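Local coordinates for protein glycerol dehydratase (Clostridium butyricum, PDB 1R9D) that dehydrates glycerol without vitamin B12, probably by means of a glycyl radical, and is seen here with glycerol bound, at residues A[358-361]-A[362-365]. Residues are numbered along the deposited sequence; the frame is centred on the assembly and turned at random.
Sequences VSYM and ALEA
A362 N donates to V358 O (3.0 Å), E364 N to Y360 O (3.0 Å) and A365 N to M361 O (2.9 Å), the i to i+4 bonds of an alpha helix, while L363 N reaches S359 O only weakly at 3.5 Å. Y360 O does double duty: besides E364 N it accepts a hydrogen bond from a water (2.9 Å), which also donates to E364 OE2 (3.0 Å) and so ties the carboxylate to the turn before it. A chi1 of -160° sets CG of E364 opposite the backbone N, and a turn about CB-CG (chi2 78°) leads the acid end away from that turn, where R391 forms a salt bridge with OE2 and S7 N a hydrogen bond with OE1; the two oxygens of a glutamate let it serve a charged and a backbone partner at once. Three residues apart on the same flank, Y360 and L363 meet through CD2 and CD1 (4.2 Å), the methyl lying obliquely to the ring; both also pack on helix 386-397, the leucine on L395 and R391. On another flank, V358 packs on F288 and Y293 of helix 288-298, and the unbranched, bendable M361 reaches both Y296 of that helix and I311 of helix 304-317, where the small methyl of A365 suits close approach to D312 and W315. S359 suits the first turn, its OG bonded to N356 N and D289 OD2. These turns belong to helix 357-369, which links parallel strands 341-344 and 375-380 in a beta-alpha-beta crossover of the pyruvate formate lyase-like region.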
loop_
_atom_site.group_PDB
_atom_site.type_symbol
_atom_site.label_atom_id
_atom_site.label_comp_id
_atom_site.label_asym_id
_atom_site.label_seq_id
_atom_site.Cartn_x
_atom_site.Cartn_y
_atom_site.Cartn_z
ATOM N N VAL A 358 -9.551 37.337 25.272
ATOM C CA VAL A 358 -9.256 37.078 23.865
ATOM C C VAL A 358 -10.544 36.857 23.078
ATOM O O VAL A 358 -10.607 37.159 21.886
ATOM C CB VAL A 358 -8.333 35.848 23.696
ATOM C CG1 VAL A 358 -8.069 35.589 22.219
ATOM C CG2 VAL A 358 -7.016 36.088 24.411
ATOM N N SER A 359 -11.571 36.334 23.744
ATOM C CA SER A 359 -12.855 36.110 23.080
ATOM C C SER A 359 -13.313 37.444 22.500
ATOM O O SER A 359 -13.713 37.528 21.342
ATOM C CB SER A 359 -13.921 35.630 24.073
ATOM O OG SER A 359 -13.528 34.464 24.774
ATOM N N TYR A 360 -13.255 38.488 23.324
ATOM C CA TYR A 360 -13.680 39.816 22.900
ATOM C C TYR A 360 -12.721 40.470 21.911
ATOM O O TYR A 360 -13.142 41.242 21.050
ATOM C CB TYR A 360 -13.881 40.717 24.123
ATOM C CG TYR A 360 -15.110 40.357 24.935
ATOM C CD1 TYR A 360 -14.999 39.717 26.168
ATOM C CD2 TYR A 360 -16.390 40.636 24.447
ATOM C CE1 TYR A 360 -16.142 39.358 26.904
ATOM C CE2 TYR A 360 -17.533 40.286 25.168
ATOM C CZ TYR A 360 -17.402 39.649 26.390
ATOM O OH TYR A 360 -18.536 39.310 27.097
ATOM N N MET A 361 -11.432 40.168 22.025
ATOM C CA MET A 361 -10.467 40.751 21.102
ATOM C C MET A 361 -10.662 40.187 19.703
ATOM O O MET A 361 -10.348 40.841 18.710
ATOM C CB MET A 361 -9.037 40.490 21.581
ATOM C CG MET A 361 -8.690 41.229 22.863
ATOM S SD MET A 361 -6.938 41.118 23.263
ATOM C CE MET A 361 -6.905 39.607 24.172
ATOM N N ALA A 362 -11.191 38.970 19.622
ATOM C CA ALA A 362 -11.433 38.350 18.327
ATOM C C ALA A 362 -12.578 39.088 17.644
ATOM O O ALA A 362 -12.530 39.359 16.442
ATOM C CB ALA A 362 -11.785 36.872 18.507
ATOM N N LEU A 363 -13.610 39.411 18.418
ATOM C CA LEU A 363 -14.755 40.135 17.882
ATOM C C LEU A 363 -14.282 41.519 17.428
ATOM O O LEU A 363 -14.693 42.019 16.384
ATOM C CB LEU A 363 -15.841 40.271 18.956
ATOM C CG LEU A 363 -16.459 38.961 19.481
ATOM C CD1 LEU A 363 -17.461 39.266 20.588
ATOM C CD2 LEU A 363 -17.147 38.228 18.346
ATOM N N GLU A 364 -13.402 42.121 18.220
ATOM C CA GLU A 364 -12.867 43.442 17.908
ATOM C C GLU A 364 -12.066 43.402 16.605
ATOM O O GLU A 364 -12.193 44.289 15.764
ATOM C CB GLU A 364 -11.974 43.923 19.057
ATOM C CG GLU A 364 -11.741 45.421 19.091
ATOM C CD GLU A 364 -12.930 46.184 19.654
ATOM O OE1 GLU A 364 -12.908 47.433 19.622
ATOM O OE2 GLU A 364 -13.885 45.535 20.137
ATOM N N ALA A 365 -11.246 42.366 16.439
ATOM C CA ALA A 365 -10.422 42.215 15.240
ATOM C C ALA A 365 -11.236 42.177 13.953
ATOM O O ALA A 365 -10.807 42.700 12.924
ATOM C CB ALA A 365 -9.561 40.953 15.347
HETATM O O HOH W 1 -15.145 43.283 21.584
#